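PDB 3MCW: putative hydrolase from Chromobacterium violaceum, which probably acts as a hydrolase of the isochorismatase family, although its natural substrate is not established. Local coordinates for residues A[4-16]-A[180-194]. Sequence-based numbering, arbitrary orientation.
Sequences APLRFSSDKPLLL and RVCGSADILAALGNI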
# COMPACT_ATOMS: atom_id res chain seq x y z
N ALA A 4 -22.80 0.04 13.39
CA ALA A 4 -23.25 1.42 13.75
C ALA A 4 -23.01 2.38 12.57
O ALA A 4 -21.93 2.34 11.95
CB ALA A 4 -22.53 1.92 14.98
N PRO A 5 -24.01 3.23 12.25
CA PRO A 5 -23.94 4.15 11.10
C PRO A 5 -22.88 5.23 11.26
O PRO A 5 -22.67 5.71 12.37
CB PRO A 5 -25.32 4.79 11.06
CG PRO A 5 -25.79 4.73 12.45
CD PRO A 5 -25.24 3.45 13.03
N LEU A 6 -22.24 5.63 10.16
CA LEU A 6 -21.06 6.47 10.20
C LEU A 6 -21.27 7.78 10.93
O LEU A 6 -22.23 8.50 10.69
CB LEU A 6 -20.56 6.79 8.79
CG LEU A 6 -19.35 7.72 8.67
CD1 LEU A 6 -18.08 7.04 9.16
CD2 LEU A 6 -19.21 8.16 7.22
N ARG A 7 -20.33 8.06 11.81
CA ARG A 7 -20.28 9.29 12.56
C ARG A 7 -18.83 9.79 12.57
O ARG A 7 -17.92 9.04 12.92
CB ARG A 7 -20.81 9.04 13.98
CG ARG A 7 -20.68 10.18 14.98
CD ARG A 7 -20.91 9.70 16.42
NE ARG A 7 -20.74 10.79 17.39
N PHE A 8 -18.61 11.04 12.17
CA PHE A 8 -17.30 11.64 12.26
C PHE A 8 -16.96 11.89 13.71
O PHE A 8 -17.82 12.23 14.50
CB PHE A 8 -17.22 12.93 11.45
CG PHE A 8 -17.30 12.70 9.99
CD1 PHE A 8 -16.25 12.04 9.35
CD2 PHE A 8 -18.39 13.06 9.24
CE1 PHE A 8 -16.27 11.75 8.01
CE2 PHE A 8 -18.38 12.78 7.84
CZ PHE A 8 -17.32 12.12 7.27
N SER A 9 -15.69 11.66 14.04
CA SER A 9 -15.20 11.89 15.39
C SER A 9 -14.81 13.35 15.60
O SER A 9 -14.74 13.83 16.72
CB SER A 9 -14.01 10.98 15.68
OG SER A 9 -12.98 11.18 14.73
N SER A 10 -14.54 14.06 14.49
CA SER A 10 -14.19 15.48 14.52
C SER A 10 -15.23 16.31 13.78
O SER A 10 -16.09 15.77 13.10
CB SER A 10 -12.81 15.72 13.86
OG SER A 10 -12.89 15.91 12.46
N ASP A 11 -15.15 17.63 13.95
CA ASP A 11 -16.05 18.55 13.26
C ASP A 11 -15.41 19.12 11.98
O ASP A 11 -15.96 20.03 11.35
CB ASP A 11 -16.56 19.67 14.16
CG ASP A 11 -15.46 20.62 14.63
OD1 ASP A 11 -14.29 20.51 14.21
OD2 ASP A 11 -15.79 21.47 15.48
N LYS A 12 -14.25 18.60 11.57
CA LYS A 12 -13.52 19.13 10.43
C LYS A 12 -12.91 18.03 9.58
O LYS A 12 -11.74 18.11 9.22
CB LYS A 12 -12.47 20.16 10.89
CG LYS A 12 -11.50 19.67 11.94
CD LYS A 12 -10.52 20.75 12.38
CE LYS A 12 -9.59 20.22 13.46
NZ LYS A 12 -8.58 21.21 13.98
N PRO A 13 -13.69 17.00 9.19
CA PRO A 13 -13.13 15.99 8.31
C PRO A 13 -12.68 16.64 7.01
O PRO A 13 -13.35 17.53 6.46
CB PRO A 13 -14.31 15.03 8.11
CG PRO A 13 -15.53 15.90 8.27
CD PRO A 13 -15.15 16.85 9.36
N LEU A 14 -11.57 16.15 6.48
CA LEU A 14 -10.92 16.72 5.31
C LEU A 14 -11.13 15.82 4.10
O LEU A 14 -10.81 14.62 4.15
CB LEU A 14 -9.42 16.95 5.60
CG LEU A 14 -8.63 17.61 4.46
CD1 LEU A 14 -7.53 18.52 4.98
CD2 LEU A 14 -8.04 16.58 3.48
N LEU A 15 -11.60 16.40 3.01
CA LEU A 15 -11.81 15.67 1.73
C LEU A 15 -10.55 15.70 0.93
O LEU A 15 -10.02 16.78 0.62
CB LEU A 15 -12.94 16.34 0.94
CG LEU A 15 -13.31 15.64 -0.36
CD1 LEU A 15 -13.90 14.24 -0.14
CD2 LEU A 15 -14.32 16.52 -1.12
N LEU A 16 -10.03 14.52 0.61
CA LEU A 16 -8.80 14.32 -0.12
C LEU A 16 -9.12 13.63 -1.44
O LEU A 16 -9.48 12.44 -1.44
CB LEU A 16 -7.83 13.46 0.71
CG LEU A 16 -6.41 13.36 0.19
CD1 LEU A 16 -5.68 14.68 0.35
CD2 LEU A 16 -5.66 12.25 0.96
N ARG A 180 -11.91 2.80 7.08
CA ARG A 180 -13.29 2.35 7.00
C ARG A 180 -13.79 2.60 5.59
O ARG A 180 -13.86 3.75 5.14
CB ARG A 180 -14.14 3.12 8.00
CG ARG A 180 -15.58 2.65 8.01
CD ARG A 180 -16.38 3.32 9.09
NE ARG A 180 -17.77 2.91 9.02
CZ ARG A 180 -18.64 3.10 9.99
NH1 ARG A 180 -18.26 3.71 11.10
NH2 ARG A 180 -19.88 2.70 9.83
N VAL A 181 -14.16 1.54 4.88
CA VAL A 181 -14.74 1.66 3.54
C VAL A 181 -16.23 2.01 3.70
O VAL A 181 -16.95 1.34 4.41
CB VAL A 181 -14.55 0.36 2.77
CG1 VAL A 181 -15.32 0.43 1.43
CG2 VAL A 181 -13.06 0.10 2.55
N CYS A 182 -16.67 3.06 3.01
CA CYS A 182 -18.07 3.41 3.06
C CYS A 182 -18.50 4.09 1.78
O CYS A 182 -17.74 4.13 0.80
CB CYS A 182 -18.29 4.30 4.25
SG CYS A 182 -17.27 5.77 4.12
N GLY A 183 -19.76 4.50 1.72
CA GLY A 183 -20.29 5.15 0.55
C GLY A 183 -20.46 6.64 0.75
O GLY A 183 -20.69 7.13 1.85
N SER A 184 -20.46 7.35 -0.36
CA SER A 184 -20.62 8.79 -0.32
C SER A 184 -21.95 9.19 0.31
O SER A 184 -21.98 10.20 1.01
CB SER A 184 -20.48 9.42 -1.70
OG SER A 184 -21.48 9.01 -2.60
N ALA A 185 -23.04 8.45 0.11
CA ALA A 185 -24.32 8.80 0.73
C ALA A 185 -24.18 8.78 2.24
O ALA A 185 -24.74 9.66 2.94
CB ALA A 185 -25.44 7.89 0.26
N ASP A 186 -23.49 7.78 2.79
CA ASP A 186 -23.21 7.61 4.24
C ASP A 186 -22.50 8.86 4.77
O ASP A 186 -22.75 9.40 5.84
CB ASP A 186 -22.21 6.43 4.55
CG ASP A 186 -22.69 5.03 4.08
OD1 ASP A 186 -23.92 4.79 4.11
OD2 ASP A 186 -21.80 4.17 3.71
N ILE A 187 -21.48 9.23 4.02
CA ILE A 187 -20.61 10.34 4.37
C ILE A 187 -21.43 11.65 4.40
O ILE A 187 -21.33 12.45 5.34
CB ILE A 187 -19.45 10.43 3.37
CG1 ILE A 187 -18.46 9.28 3.61
CG2 ILE A 187 -18.77 11.79 3.50
CD1 ILE A 187 -17.61 8.92 2.41
N LEU A 188 -22.24 11.88 3.37
CA LEU A 188 -23.03 13.10 3.28
C LEU A 188 -24.02 13.17 4.41
O LEU A 188 -24.23 14.25 4.98
CB LEU A 188 -23.72 13.19 1.92
CG LEU A 188 -22.80 13.39 0.72
CD1 LEU A 188 -23.61 13.22 -0.59
CD2 LEU A 188 -22.08 14.76 0.78
N ALA A 189 -24.62 12.04 4.78
CA ALA A 189 -25.53 12.01 5.92
C ALA A 189 -24.78 12.34 7.21
O ALA A 189 -25.27 13.09 8.06
CB ALA A 189 -26.21 10.66 6.01
N ALA A 190 -23.57 11.80 7.35
CA ALA A 190 -22.78 12.03 8.57
C ALA A 190 -22.39 13.50 8.73
O ALA A 190 -22.33 14.01 9.86
CB ALA A 190 -21.54 11.14 8.58
N LEU A 191 -22.15 14.20 7.62
CA LEU A 191 -21.85 15.63 7.71
C LEU A 191 -22.98 16.40 8.39
O LEU A 191 -22.72 17.32 9.16
CB LEU A 191 -21.62 16.23 6.34
CG LEU A 191 -20.39 15.80 5.57
CD1 LEU A 191 -20.33 16.48 4.22
CD2 LEU A 191 -19.11 16.06 6.38
N GLY A 192 -24.22 16.03 8.10
CA GLY A 192 -25.37 16.67 8.68
C GLY A 192 -25.55 16.47 10.17
O GLY A 192 -26.34 17.18 10.78
N ASN A 193 -24.84 15.49 10.75
CA ASN A 193 -24.90 15.18 12.18
C ASN A 193 -23.80 15.83 13.00
O ASN A 193 -23.85 15.78 14.23
CB ASN A 193 -24.91 13.67 12.41
CG ASN A 193 -26.12 12.99 11.81
OD1 ASN A 193 -26.01 11.85 11.32
ND2 ASN A 193 -27.25 13.67 11.81
N ILE A 194 -22.84 16.50 12.35
CA ILE A 194 -21.74 17.10 13.07
C ILE A 194 -22.24 18.17 14.03
O ILE A 194 -21.84 18.20 15.20
CB ILE A 194 -20.70 17.67 12.11
CG1 ILE A 194 -19.99 16.50 11.41
CG2 ILE A 194 -19.69 18.58 12.87
CD1 ILE A 194 -19.03 16.94 10.36
O HOH W 1 -23.36 10.60 12.01
O HOH W 2 -19.32 5.70 13.06
O HOH W 3 -21.12 12.62 11.95
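L6 and F8 of the N-terminal arm carry the apolar contact with helix 184-191, which I194 beyond it extends. L6, whose chi1 of 177° carries CG away from the backbone N, sends CD2 to the helix, 3.9 Å from I187 CG1 and also against the methyl of A190, while CD1 sits over one face of the R180 guanidinium. The F8 ring wedges between the helix and strand 115-121. Its CE2 comes within 3.6 Å of A190 CB and 3.7 Å of L191 CD2, CZ leans on I187 CG2, and P13 CG of its own segment covers one ring face near the centre. Farther along, I194 touches D11 CB through CG2, and its CD1 reaches to within 4.0 Å of P13 CD.

Among polar links, the direct one is R180 NH2 to A4 O, 3.0 Å long, with the acceptor at the edge of the guanidinium. Three waters add bridges: one donates to L6 O and N193 OD1, another accepts from F8 N and donates to A190 O, 2.8 Å away, and a third accepts from R7 N and, weakly, from R180 NH1.

The arm thus runs over the last helix of this α/β fold before entering central strand 14-18, apolar against the helix, where A190 CB packs against both L6 and F8, while R180 and the waters bind polar backbone atoms of the arm.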